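Local coordinates for protein P450 epoxidase (Sorangium cellulosum, PDB 1Q5D) that belongs to the cytochrome P450 family and holds an iron protoporphyrin IX haem inside a mainly helical fold, at residues D214-N219 with V225-L230; I260-F265 with L373-A378; A266-L271 with E393-G398; F297-R302 with S332-G337. One frame throughout, in Å; residues are numbered along the deposited sequence.

Interaction 1 (D214-N219 with V225-L230); sequences DERRRN and VLTMLL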
loop_
_atom_site.group_PDB
_atom_site.type_symbol
_atom_site.label_atom_id
_atom_site.label_comp_id
_atom_site.label_asym_id
_atom_site.label_seq_id
_atom_site.Cartn_x
_atom_site.Cartn_y
_atom_site.Cartn_z
ATOM N N ASP A 214 -22.618 -13.114 -1.684
ATOM C CA ASP A 214 -23.880 -13.837 -1.833
ATOM C C ASP A 214 -25.082 -12.904 -1.647
ATOM O O ASP A 214 -26.091 -13.057 -2.327
ATOM C CB ASP A 214 -23.983 -14.983 -0.829
ATOM C CG ASP A 214 -23.166 -16.204 -1.229
ATOM O OD1 ASP A 214 -22.933 -16.442 -2.432
ATOM O OD2 ASP A 214 -22.713 -16.998 -0.384
ATOM N N GLU A 215 -24.993 -11.965 -0.707
ATOM C CA GLU A 215 -26.084 -11.011 -0.484
ATOM C C GLU A 215 -26.246 -10.061 -1.667
ATOM O O GLU A 215 -27.377 -9.723 -2.059
ATOM C CB GLU A 215 -25.878 -10.204 0.810
ATOM C CG GLU A 215 -27.121 -9.482 1.325
ATOM C CD GLU A 215 -27.344 -8.092 0.721
ATOM O OE1 GLU A 215 -26.412 -7.529 0.105
ATOM O OE2 GLU A 215 -28.470 -7.537 0.869
ATOM N N ARG A 216 -25.122 -9.624 -2.237
ATOM C CA ARG A 216 -25.172 -8.725 -3.385
ATOM C C ARG A 216 -25.692 -9.467 -4.612
ATOM O O ARG A 216 -26.275 -8.863 -5.514
ATOM C CB ARG A 216 -23.801 -8.092 -3.673
ATOM C CG ARG A 216 -23.871 -6.991 -4.765
ATOM C CD ARG A 216 -24.523 -5.692 -4.293
ATOM N NE ARG A 216 -24.297 -5.481 -2.872
ATOM C CZ ARG A 216 -23.241 -4.841 -2.385
ATOM N NH1 ARG A 216 -22.352 -4.317 -3.230
ATOM N NH2 ARG A 216 -23.090 -4.686 -1.070
ATOM N N ARG A 217 -25.498 -10.779 -4.647
ATOM C CA ARG A 217 -26.017 -11.566 -5.760
ATOM C C ARG A 217 -27.538 -11.625 -5.642
ATOM O O ARG A 217 -28.254 -11.631 -6.650
ATOM C CB ARG A 217 -25.448 -12.980 -5.736
ATOM C CG ARG A 217 -24.103 -13.117 -6.436
ATOM C CD ARG A 217 -23.721 -14.555 -6.756
ATOM N NE ARG A 217 -23.817 -15.410 -5.574
ATOM C CZ ARG A 217 -24.225 -16.680 -5.589
ATOM N NH1 ARG A 217 -24.601 -17.259 -6.727
ATOM N NH2 ARG A 217 -24.262 -17.372 -4.459
ATOM N N ARG A 218 -28.000 -11.666 -4.393
ATOM C CA ARG A 218 -29.421 -11.720 -4.056
ATOM C C ARG A 218 -30.102 -10.360 -4.281
ATOM O O ARG A 218 -31.215 -10.288 -4.831
ATOM C CB ARG A 218 -29.566 -12.190 -2.598
ATOM C CG ARG A 218 -30.887 -11.875 -1.907
ATOM C CD ARG A 218 -30.972 -12.437 -0.462
ATOM N NE ARG A 218 -32.332 -12.425 0.092
ATOM C CZ ARG A 218 -33.293 -13.300 -0.228
ATOM N NH1 ARG A 218 -33.072 -14.270 -1.105
ATOM N NH2 ARG A 218 -34.488 -13.210 0.342
ATOM N N ASN A 219 -29.428 -9.292 -3.852
ATOM C CA ASN A 219 -29.884 -7.915 -4.079
ATOM C C ASN A 219 -28.909 -7.033 -4.889
ATOM O O ASN A 219 -28.300 -6.123 -4.319
ATOM C CB ASN A 219 -30.154 -7.254 -2.732
ATOM C CG ASN A 219 -31.131 -8.054 -1.884
ATOM O OD1 ASN A 219 -32.271 -8.263 -2.285
ATOM N ND2 ASN A 219 -30.681 -8.520 -0.725
ATOM N N VAL A 225 -19.914 -1.488 -7.926
ATOM C CA VAL A 225 -18.722 -2.201 -8.377
ATOM C C VAL A 225 -18.899 -3.701 -8.256
ATOM O O VAL A 225 -18.671 -4.455 -9.219
ATOM C CB VAL A 225 -17.455 -1.801 -7.562
ATOM C CG1 VAL A 225 -16.274 -2.693 -7.945
ATOM C CG2 VAL A 225 -17.122 -0.356 -7.780
ATOM N N LEU A 226 -19.304 -4.137 -7.068
ATOM C CA LEU A 226 -19.531 -5.570 -6.826
ATOM C C LEU A 226 -20.585 -6.159 -7.758
ATOM O O LEU A 226 -20.373 -7.215 -8.360
ATOM C CB LEU A 226 -19.901 -5.832 -5.368
ATOM C CG LEU A 226 -18.759 -5.817 -4.350
ATOM C CD1 LEU A 226 -19.269 -6.314 -2.996
ATOM C CD2 LEU A 226 -17.551 -6.669 -4.819
ATOM N N THR A 227 -21.724 -5.487 -7.887
ATOM C CA THR A 227 -22.741 -5.963 -8.826
ATOM C C THR A 227 -22.138 -6.121 -10.216
ATOM O O THR A 227 -22.370 -7.118 -10.906
ATOM C CB THR A 227 -23.927 -4.983 -8.885
ATOM O OG1 THR A 227 -24.630 -5.018 -7.644
ATOM C CG2 THR A 227 -24.980 -5.440 -9.907
ATOM N N MET A 228 -21.365 -5.121 -10.631
ATOM C CA MET A 228 -20.717 -5.162 -11.942
ATOM C C MET A 228 -19.821 -6.392 -12.074
ATOM O O MET A 228 -19.878 -7.111 -13.081
ATOM C CB MET A 228 -19.914 -3.873 -12.189
ATOM C CG MET A 228 -19.249 -3.819 -13.560
ATOM S SD MET A 228 -17.641 -4.652 -13.564
ATOM C CE MET A 228 -16.734 -3.564 -12.401
ATOM N N LEU A 229 -19.006 -6.643 -11.053
ATOM C CA LEU A 229 -18.121 -7.803 -11.064
ATOM C C LEU A 229 -18.943 -9.092 -11.103
ATOM O O LEU A 229 -18.653 -10.012 -11.872
ATOM C CB LEU A 229 -17.176 -7.791 -9.843
ATOM C CG LEU A 229 -16.147 -6.655 -9.832
ATOM C CD1 LEU A 229 -15.425 -6.553 -8.465
ATOM C CD2 LEU A 229 -15.143 -6.817 -10.979
ATOM N N LEU A 230 -19.992 -9.143 -10.297
ATOM C CA LEU A 230 -20.814 -10.350 -10.240
ATOM C C LEU A 230 -21.456 -10.671 -11.590
ATOM O O LEU A 230 -21.506 -11.828 -12.000
ATOM C CB LEU A 230 -21.855 -10.223 -9.136
ATOM C CG LEU A 230 -21.209 -10.261 -7.750
ATOM C CD1 LEU A 230 -22.051 -9.528 -6.691
ATOM C CD2 LEU A 230 -20.906 -11.692 -7.345
#

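Interaction 2 (I260-F265 with L373-A378); sequences IYLIAF and LEAEIA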
loop_
_atom_site.group_PDB
_atom_site.type_symbol
_atom_site.label_atom_id
_atom_site.label_comp_id
_atom_site.label_asym_id
_atom_site.label_seq_id
_atom_site.Cartn_x
_atom_site.Cartn_y
_atom_site.Cartn_z
ATOM N N ILE A 260 -3.425 3.828 5.583
ATOM C CA ILE A 260 -3.210 4.241 6.955
ATOM C C ILE A 260 -1.847 4.931 7.065
ATOM O O ILE A 260 -1.709 6.005 7.680
ATOM C CB ILE A 260 -3.274 2.993 7.901
ATOM C CG1 ILE A 260 -4.666 2.336 7.852
ATOM C CG2 ILE A 260 -2.890 3.371 9.341
ATOM C CD1 ILE A 260 -4.803 1.087 8.754
ATOM N N TYR A 261 -0.826 4.309 6.486
ATOM C CA TYR A 261 0.520 4.873 6.606
ATOM C C TYR A 261 0.700 6.146 5.783
ATOM O O TYR A 261 1.396 7.056 6.196
ATOM C CB TYR A 261 1.584 3.816 6.319
ATOM C CG TYR A 261 1.460 2.696 7.332
ATOM C CD1 TYR A 261 1.358 2.985 8.679
ATOM C CD2 TYR A 261 1.379 1.365 6.939
ATOM C CE1 TYR A 261 1.216 1.982 9.621
ATOM C CE2 TYR A 261 1.227 0.355 7.875
ATOM C CZ TYR A 261 1.143 0.686 9.215
ATOM O OH TYR A 261 1.000 -0.291 10.163
ATOM N N LEU A 262 0.042 6.223 4.641
ATOM C CA LEU A 262 0.071 7.472 3.866
ATOM C C LEU A 262 -0.428 8.658 4.699
ATOM O O LEU A 262 0.227 9.729 4.785
ATOM C CB LEU A 262 -0.756 7.316 2.584
ATOM C CG LEU A 262 -1.027 8.603 1.787
ATOM C CD1 LEU A 262 0.311 9.284 1.442
ATOM C CD2 LEU A 262 -1.810 8.285 0.512
ATOM N N ILE A 263 -1.593 8.467 5.310
ATOM C CA ILE A 263 -2.189 9.481 6.150
ATOM C C ILE A 263 -1.264 9.808 7.317
ATOM O O ILE A 263 -0.999 10.979 7.601
ATOM C CB ILE A 263 -3.587 9.017 6.655
ATOM C CG1 ILE A 263 -4.563 8.899 5.477
ATOM C CG2 ILE A 263 -4.118 9.991 7.698
ATOM C CD1 ILE A 263 -5.865 8.186 5.788
ATOM N N ALA A 264 -0.771 8.780 8.003
ATOM C CA ALA A 264 0.110 9.011 9.148
ATOM C C ALA A 264 1.421 9.680 8.745
ATOM O O ALA A 264 1.861 10.647 9.383
ATOM C CB ALA A 264 0.374 7.697 9.911
ATOM N N PHE A 265 2.043 9.172 7.683
ATOM C CA PHE A 265 3.302 9.731 7.207
ATOM C C PHE A 265 3.080 11.188 6.727
ATOM O O PHE A 265 3.948 12.046 6.875
ATOM C CB PHE A 265 3.844 8.903 6.045
ATOM C CG PHE A 265 4.759 7.756 6.449
ATOM C CD1 PHE A 265 4.340 6.775 7.335
ATOM C CD2 PHE A 265 6.018 7.652 5.905
ATOM C CE1 PHE A 265 5.191 5.704 7.681
ATOM C CE2 PHE A 265 6.876 6.589 6.247
ATOM C CZ PHE A 265 6.448 5.619 7.136
ATOM N N LEU A 373 -7.575 10.665 -2.530
ATOM C CA LEU A 373 -8.808 11.295 -2.023
ATOM C C LEU A 373 -8.939 11.144 -0.520
ATOM O O LEU A 373 -9.192 12.120 0.204
ATOM C CB LEU A 373 -10.051 10.736 -2.717
ATOM C CG LEU A 373 -11.381 11.307 -2.170
ATOM C CD1 LEU A 373 -11.454 12.796 -2.445
ATOM C CD2 LEU A 373 -12.579 10.572 -2.766
ATOM N N GLU A 374 -8.767 9.919 -0.024
ATOM C CA GLU A 374 -8.859 9.714 1.406
ATOM C C GLU A 374 -7.868 10.574 2.157
ATOM O O GLU A 374 -8.200 11.168 3.184
ATOM C CB GLU A 374 -8.585 8.253 1.772
ATOM C CG GLU A 374 -9.553 7.254 1.173
ATOM C CD GLU A 374 -9.206 5.851 1.617
ATOM O OE1 GLU A 374 -9.064 5.649 2.845
ATOM O OE2 GLU A 374 -9.078 4.965 0.754
ATOM N N ALA A 375 -6.634 10.617 1.665
ATOM C CA ALA A 375 -5.597 11.363 2.360
ATOM C C ALA A 375 -5.832 12.872 2.264
ATOM O O ALA A 375 -5.589 13.610 3.212
ATOM C CB ALA A 375 -4.211 10.984 1.830
ATOM N N GLU A 376 -6.314 13.324 1.115
ATOM C CA GLU A 376 -6.621 14.746 0.946
ATOM C C GLU A 376 -7.654 15.183 1.977
ATOM O O GLU A 376 -7.480 16.178 2.680
ATOM C CB GLU A 376 -7.157 14.977 -0.461
ATOM C CG GLU A 376 -6.808 16.330 -1.051
ATOM C CD GLU A 376 -7.485 16.547 -2.389
ATOM O OE1 GLU A 376 -7.751 15.542 -3.105
ATOM O OE2 GLU A 376 -7.761 17.724 -2.717
ATOM N N ILE A 377 -8.719 14.411 2.086
ATOM C CA ILE A 377 -9.765 14.705 3.071
ATOM C C ILE A 377 -9.251 14.590 4.504
ATOM O O ILE A 377 -9.475 15.474 5.319
ATOM C CB ILE A 377 -10.968 13.769 2.851
ATOM C CG1 ILE A 377 -11.698 14.148 1.561
ATOM C CG2 ILE A 377 -11.927 13.836 4.033
ATOM C CD1 ILE A 377 -12.693 13.095 1.095
ATOM N N ALA A 378 -8.539 13.506 4.811
ATOM C CA ALA A 378 -8.090 13.252 6.185
ATOM C C ALA A 378 -7.051 14.254 6.663
ATOM O O ALA A 378 -7.148 14.780 7.778
ATOM C CB ALA A 378 -7.518 11.820 6.309
#

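Interaction 3 (A266-L271 with E393-G398); sequences AVLNLL and ETPVFG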
loop_
_atom_site.group_PDB
_atom_site.type_symbol
_atom_site.label_atom_id
_atom_site.label_comp_id
_atom_site.label_asym_id
_atom_site.label_seq_id
_atom_site.Cartn_x
_atom_site.Cartn_y
_atom_site.Cartn_z
ATOM N N ALA A 266 1.918 11.462 6.148
ATOM C CA ALA A 266 1.635 12.818 5.661
ATOM C C ALA A 266 1.591 13.804 6.817
ATOM O O ALA A 266 2.225 14.865 6.754
ATOM C CB ALA A 266 0.334 12.857 4.839
ATOM N N VAL A 267 0.860 13.450 7.872
ATOM C CA VAL A 267 0.764 14.285 9.065
ATOM C C VAL A 267 2.134 14.456 9.710
ATOM O O VAL A 267 2.516 15.565 10.074
ATOM C CB VAL A 267 -0.236 13.699 10.102
ATOM C CG1 VAL A 267 -0.065 14.379 11.459
ATOM C CG2 VAL A 267 -1.702 13.832 9.604
ATOM N N LEU A 268 2.874 13.353 9.840
ATOM C CA LEU A 268 4.223 13.393 10.403
ATOM C C LEU A 268 5.117 14.364 9.633
ATOM O O LEU A 268 5.798 15.213 10.226
ATOM C CB LEU A 268 4.853 11.993 10.399
ATOM C CG LEU A 268 6.314 11.934 10.856
ATOM C CD1 LEU A 268 6.506 12.706 12.171
ATOM C CD2 LEU A 268 6.771 10.484 11.021
ATOM N N ASN A 269 5.127 14.227 8.314
ATOM C CA ASN A 269 5.999 15.032 7.485
ATOM C C ASN A 269 5.612 16.499 7.432
ATOM O O ASN A 269 6.472 17.348 7.254
ATOM C CB ASN A 269 6.122 14.441 6.078
ATOM C CG ASN A 269 7.171 13.358 6.004
ATOM O OD1 ASN A 269 8.369 13.636 5.918
ATOM N ND2 ASN A 269 6.728 12.115 6.028
ATOM N N LEU A 270 4.330 16.795 7.613
ATOM C CA LEU A 270 3.876 18.185 7.646
ATOM C C LEU A 270 4.151 18.820 9.009
ATOM O O LEU A 270 4.428 20.012 9.091
ATOM C CB LEU A 270 2.389 18.291 7.271
ATOM C CG LEU A 270 2.110 18.042 5.791
ATOM C CD1 LEU A 270 0.593 17.959 5.487
ATOM C CD2 LEU A 270 2.791 19.087 4.900
ATOM N N LEU A 271 4.090 18.027 10.079
ATOM C CA LEU A 271 4.535 18.503 11.393
ATOM C C LEU A 271 6.045 18.755 11.400
ATOM O O LEU A 271 6.512 19.706 12.032
ATOM C CB LEU A 271 4.180 17.508 12.491
ATOM C CG LEU A 271 2.691 17.269 12.744
ATOM C CD1 LEU A 271 2.503 16.201 13.795
ATOM C CD2 LEU A 271 1.986 18.563 13.154
ATOM N N GLU A 393 5.661 13.722 20.866
ATOM C CA GLU A 393 6.914 13.002 21.038
ATOM C C GLU A 393 7.142 12.065 19.857
ATOM O O GLU A 393 6.232 11.840 19.055
ATOM C CB GLU A 393 6.919 12.234 22.363
ATOM C CG GLU A 393 6.665 10.743 22.237
ATOM C CD GLU A 393 5.193 10.399 22.261
ATOM O OE1 GLU A 393 4.521 10.699 23.271
ATOM O OE2 GLU A 393 4.712 9.823 21.263
ATOM N N THR A 394 8.355 11.533 19.754
ATOM C CA THR A 394 8.756 10.716 18.612
ATOM C C THR A 394 7.777 9.581 18.324
ATOM O O THR A 394 7.384 8.835 19.229
ATOM C CB THR A 394 10.173 10.140 18.829
ATOM O OG1 THR A 394 10.926 11.019 19.676
ATOM C CG2 THR A 394 10.959 10.158 17.527
ATOM N N PRO A 395 7.382 9.450 17.063
ATOM C CA PRO A 395 6.522 8.339 16.652
ATOM C C PRO A 395 7.201 7.001 16.909
ATOM O O PRO A 395 8.422 6.895 16.850
ATOM C CB PRO A 395 6.348 8.558 15.144
ATOM C CG PRO A 395 7.457 9.477 14.747
ATOM C CD PRO A 395 7.722 10.346 15.943
ATOM N N VAL A 396 6.404 5.988 17.203
ATOM C CA VAL A 396 6.932 4.636 17.388
ATOM C C VAL A 396 6.740 3.803 16.108
ATOM O O VAL A 396 5.644 3.780 15.533
ATOM C CB VAL A 396 6.249 3.956 18.608
ATOM C CG1 VAL A 396 6.681 2.487 18.759
ATOM C CG2 VAL A 396 6.532 4.764 19.891
ATOM N N PHE A 397 7.805 3.129 15.670
ATOM C CA PHE A 397 7.767 2.305 14.462
ATOM C C PHE A 397 7.833 0.822 14.844
ATOM O O PHE A 397 8.334 0.484 15.926
ATOM C CB PHE A 397 8.924 2.676 13.524
ATOM C CG PHE A 397 8.736 4.005 12.814
ATOM C CD1 PHE A 397 8.150 4.059 11.559
ATOM C CD2 PHE A 397 9.133 5.187 13.408
ATOM C CE1 PHE A 397 7.955 5.280 10.910
ATOM C CE2 PHE A 397 8.949 6.410 12.766
ATOM C CZ PHE A 397 8.363 6.455 11.517
ATOM N N GLY A 398 7.349 -0.055 13.962
ATOM C CA GLY A 398 7.386 -1.490 14.219
ATOM C C GLY A 398 8.222 -2.265 13.223
ATOM O O GLY A 398 9.148 -1.709 12.623
#

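Interaction 4 (F297-R302 with S332-G337); sequences FDNILR and SALRDG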
loop_
_atom_site.group_PDB
_atom_site.type_symbol
_atom_site.label_atom_id
_atom_site.label_comp_id
_atom_site.label_asym_id
_atom_site.label_seq_id
_atom_site.Cartn_x
_atom_site.Cartn_y
_atom_site.Cartn_z
ATOM N N PHE A 297 9.427 11.307 -0.914
ATOM C CA PHE A 297 10.483 11.691 0.012
ATOM C C PHE A 297 10.651 10.643 1.113
ATOM O O PHE A 297 11.782 10.326 1.519
ATOM C CB PHE A 297 10.146 13.034 0.668
ATOM C CG PHE A 297 11.027 13.387 1.843
ATOM C CD1 PHE A 297 12.370 13.675 1.658
ATOM C CD2 PHE A 297 10.504 13.470 3.125
ATOM C CE1 PHE A 297 13.183 14.004 2.729
ATOM C CE2 PHE A 297 11.312 13.807 4.199
ATOM C CZ PHE A 297 12.651 14.079 4.007
ATOM N N ASP A 298 9.530 10.101 1.572
ATOM C CA ASP A 298 9.544 9.205 2.733
ATOM C C ASP A 298 8.675 7.989 2.489
ATOM O O ASP A 298 7.662 7.787 3.168
ATOM C CB ASP A 298 9.047 9.971 3.954
ATOM C CG ASP A 298 9.543 9.383 5.264
ATOM O OD1 ASP A 298 10.393 8.462 5.270
ATOM O OD2 ASP A 298 9.112 9.818 6.344
ATOM N N ASN A 299 9.064 7.187 1.510
ATOM C CA ASN A 299 8.230 6.101 1.063
ATOM C C ASN A 299 7.950 5.131 2.199
ATOM O O ASN A 299 8.867 4.782 2.969
ATOM C CB ASN A 299 8.896 5.347 -0.080
ATOM C CG ASN A 299 7.960 4.364 -0.724
ATOM O OD1 ASN A 299 8.046 3.145 -0.485
ATOM N ND2 ASN A 299 7.037 4.883 -1.552
ATOM N N ILE A 300 6.693 4.702 2.288
ATOM C CA ILE A 300 6.230 3.830 3.373
ATOM C C ILE A 300 6.706 2.380 3.294
ATOM O O ILE A 300 6.534 1.612 4.269
ATOM C CB ILE A 300 4.675 3.804 3.429
ATOM C CG1 ILE A 300 4.115 3.210 2.128
ATOM C CG2 ILE A 300 4.112 5.185 3.801
ATOM C CD1 ILE A 300 2.603 2.859 2.137
ATOM N N LEU A 301 7.248 1.980 2.154
ATOM C CA LEU A 301 7.697 0.600 1.982
ATOM C C LEU A 301 9.043 0.393 2.669
ATOM O O LEU A 301 9.953 1.206 2.511
ATOM C CB LEU A 301 7.826 0.225 0.509
ATOM C CG LEU A 301 6.501 0.155 -0.261
ATOM C CD1 LEU A 301 6.691 -0.214 -1.740
ATOM C CD2 LEU A 301 5.605 -0.872 0.452
ATOM N N ARG A 302 9.146 -0.692 3.435
ATOM C CA ARG A 302 10.397 -1.066 4.129
ATOM C C ARG A 302 11.490 -1.418 3.137
ATOM O O ARG A 302 12.640 -0.969 3.250
ATOM C CB ARG A 302 10.136 -2.293 5.011
ATOM C CG ARG A 302 11.344 -2.729 5.871
ATOM C CD ARG A 302 10.988 -3.817 6.890
ATOM N NE ARG A 302 10.017 -3.314 7.846
ATOM C CZ ARG A 302 10.325 -2.687 8.978
ATOM N NH1 ARG A 302 11.597 -2.498 9.332
ATOM N NH2 ARG A 302 9.348 -2.257 9.766
ATOM N N SER A 332 14.795 3.792 -1.806
ATOM C CA SER A 332 16.118 4.167 -2.289
ATOM C C SER A 332 16.043 4.833 -3.663
ATOM O O SER A 332 16.574 5.924 -3.871
ATOM C CB SER A 332 17.021 2.941 -2.391
ATOM O OG SER A 332 18.299 3.323 -2.918
ATOM N N ALA A 333 15.391 4.159 -4.593
ATOM C CA ALA A 333 15.217 4.693 -5.936
ATOM C C ALA A 333 14.596 6.095 -5.863
ATOM O O ALA A 333 14.899 6.959 -6.685
ATOM C CB ALA A 333 14.332 3.736 -6.764
ATOM N N LEU A 334 13.753 6.331 -4.859
ATOM C CA LEU A 334 13.034 7.594 -4.778
ATOM C C LEU A 334 13.874 8.667 -4.123
ATOM O O LEU A 334 13.448 9.818 -4.044
ATOM C CB LEU A 334 11.672 7.425 -4.077
ATOM C CG LEU A 334 10.711 6.504 -4.842
ATOM C CD1 LEU A 334 9.290 6.539 -4.295
ATOM C CD2 LEU A 334 10.707 6.810 -6.346
ATOM N N ARG A 335 15.080 8.301 -3.674
ATOM C CA ARG A 335 16.049 9.292 -3.219
ATOM C C ARG A 335 17.215 9.452 -4.198
ATOM O O ARG A 335 18.251 9.997 -3.856
ATOM C CB ARG A 335 16.589 8.954 -1.820
ATOM C CG ARG A 335 15.586 9.139 -0.694
ATOM C CD ARG A 335 15.212 10.576 -0.421
ATOM N NE ARG A 335 14.430 10.712 0.803
ATOM C CZ ARG A 335 14.927 10.947 2.006
ATOM N NH1 ARG A 335 16.233 11.101 2.173
ATOM N NH2 ARG A 335 14.114 11.047 3.049
ATOM N N ASP A 336 17.033 8.970 -5.420
ATOM C CA ASP A 336 18.083 8.991 -6.415
ATOM C C ASP A 336 18.278 10.414 -6.949
ATOM O O ASP A 336 17.383 10.974 -7.572
ATOM C CB ASP A 336 17.713 8.020 -7.533
ATOM C CG ASP A 336 18.878 7.694 -8.432
ATOM O OD1 ASP A 336 19.733 8.571 -8.651
ATOM O OD2 ASP A 336 19.005 6.592 -8.978
ATOM N N GLY A 337 19.451 10.996 -6.687
ATOM C CA GLY A 337 19.734 12.379 -7.043
ATOM C C GLY A 337 19.899 12.653 -8.525
ATOM O O GLY A 337 19.901 13.808 -8.959
#

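Interaction 1 (D214-N219 with V225-L230)
Two guanidinium groups flank the contact, and only that of Arg-216 touches Leu-226, obliquely, with NH1 3.6 Å from Leu-226 CB. That of Arg-217 has the Asp-214 carboxylate at its edge, in plane. There Arg-217 NH2 forms a salt bridge of 2.6 Å to Asp-214 OD1, lying 42° above the carboxylate plane. The bond is internal to segment 214-219; no hydrogen bond crosses to 225-230.

What crosses is mostly aliphatic. Arg-216 leaves its backbone with CG anti to N (chi1 -172°), then bends at chi2 and chi3, bringing its methylenes over the other helix. Its CD lies 3.4 Å from Thr-227 OG1, and its CG is 3.7 Å from Leu-230 CD1. The other leucine methyl, Leu-230 CD2, lies 3.6 Å from Arg-217 CG, so Leu-230 crosses two arginine stems, each at about a right angle.

The helix axes are also nearly perpendicular, at 83°, with a short loop joining helix 195-218 to helix 225-234, the G and H helices of the P450 fold. In that loop Asp-224 OD2 forms a salt bridge with Arg-216 NH1 and a hydrogen bond with Thr-227 OG1, which is also hydrogen-bonded to Leu-221 N. Methylene and methyl groups thus make up most of the interface, with Thr-227 OG1 and Arg-216 NH1 touching carbon, while the buried charge of Arg-216 is met by Asp-224 and Leu-162 O beyond it.

Interaction 2 (I260-F265 with L373-A378)
This is a purely apolar helix-helix contact deep in the P450 fold, where Leu-262 and Ile-263 on helix 257-272, the later part of the long distal helix, pack on Ala-375 and Ala-378 of helix 368-385, the L helix. All four touching residues are buried, and no hydrogen bond crosses. The short axes pass 9.5 Å apart and run at 35° to each other, so the helices lie roughly alongside.

Two branched side chains reach two methyl groups. Leu-262 touches Ala-375 with its tip, CD2 lying 3.8 Å from Ala-375 CB, while its CG remains only slightly farther off. Ile-263 sets out less directly, yet with CG1 beside the backbone N (chi1 -66°) and chi2 extended at 168° its chain turns across the gap. CG1 then approaches the backbone, 4.1 Å from Ala-375 CA, and CD1 goes on to Ala-378 CB at 4.0 Å. The second branch, Ile-263 CG2, meets the same methyl, Ala-378 CB, at 4.1 Å, so this methyl rests against both arms of the isoleucine.

Ala-375 is also touched by Leu-291 of helix 287-297, and the side chain of Leu-262 comes to about 4 Å from the haem. With alanine on one helix and branched chains on the other, the match depends on shape and dispersion, with no polar bond to fix the register, and it continues directly into the packing beside the haem.

Interaction 3 (A266-L271 with E393-G398)
Leu-268 reaches from helix 257-272 of the P450 fold, the later part of its long distal helix, to Pro-395 and to Phe-397, which lies on strand 396-397 of the antiparallel sheet, paired with strand 406-412. The CA-CB bond points toward that segment, and the side chain narrows the gap atom by atom. Leu-268 CB is still 5.7 Å from Pro-395 CG. At the next step CG is anti to the backbone N (chi1 175°), which carries the chain outward and brings Leu-268 CG to 4.7 Å from Pro-395 CG.

The fork does the touching. Its CD2 methyl lies 3.9 Å from Pro-395 CG, the corner of the pyrrolidine ring, with the leucine and proline crossing at about a right angle. Leu-268 CD1 is slightly farther from the same corner, Pro-395 CG, at 4.2 Å, so both methyls border it. CD2 alone also approaches the phenyl ring, coming obliquely to Phe-397 CZ at 4.4 Å.

The backbones themselves stay apart, the nearest CA atoms being those of Leu-268 and Pro-395 at 8.4 Å; the junction of helix and sheet is therefore made by side chains, without a hydrogen bond. The phenyl ring of Phe-397 has other neighbours, among them Ile-406 of the adjacent strand and Ala-25. Earlier on the same helix, Phe-265 gives it a further apolar partner, with Phe-265 CZ packed against Phe-397 CE1.

Interaction 4 (F297-R302 with S332-G337)
Hydrogen bonding is concentrated on one atom, the backbone oxygen of Phe-297, which Arg-335 grips side-on with two nitrogens. NE donates to Phe-297 O over 2.8 Å, in the carbonyl plane and on a lone pair. NH2 donates to that same Phe-297 O over 2.9 Å, but tilted 31° from the plane. Both bonds lie close to the guanidinium plane, so the carbonyl is met edge-on and the two bonds fix the rotation of the guanidinium. The remaining nitrogen, NH1, makes a salt bridge to Asp-344, so the buried charge has a carboxylate partner as well.

The same guanidinium also lies over one face of the Phe-297 ring. The two planes are only 7° apart, and NH2 sits 3.1 Å above the ring, offset toward its rim near CE1. Phe-297 makes this possible by placing CG beside its own carbonyl carbon (chi1 168°), so that ring and carbonyl oxygen serve one arginine.

In the P450 fold this joins the end of helix 287-297, the K helix, to the turn that follows helix 330-333, the short K' helix. That turn is a type I beta turn from Ala-333 to Asp-336, and it is tied to the K helix again where Leu-334 O accepts from Arg-296 NH1.

Van der Waals contact is slighter: Asn-299 ND2 touches Leu-334 CD1 at 3.9 Å. The other amide atom turns back into its own loop, where Asn-299 OD1 accepts from Leu-301 N at 3.0 Å, closing an Asx turn on Leu-301, the residue that touches the bound EPB.

Overall arrangement
Interaction 1 stands apart, its centre 26 Å from that of the chain and about 13 Å or more, between nearest atoms, from the others; it is buried though far from the centre, with the charge of buried Arg-216 met by Asp-224 and that of exposed Arg-217 by Asp-214. Interactions 2, 3 and 4 form a touching group. Interactions 2 and 3 use successive parts of helix 257-272, against a helix and a short strand with the residues leading into it, and both are apolar. Interaction 4 is nested in sequence inside the loops they close and is polar, though also largely buried. It meets interaction 2 through Phe-265 and Ile-300, and interaction 3 through a probable hydrogen bond from Arg-302 NH2 to Gly-398 O.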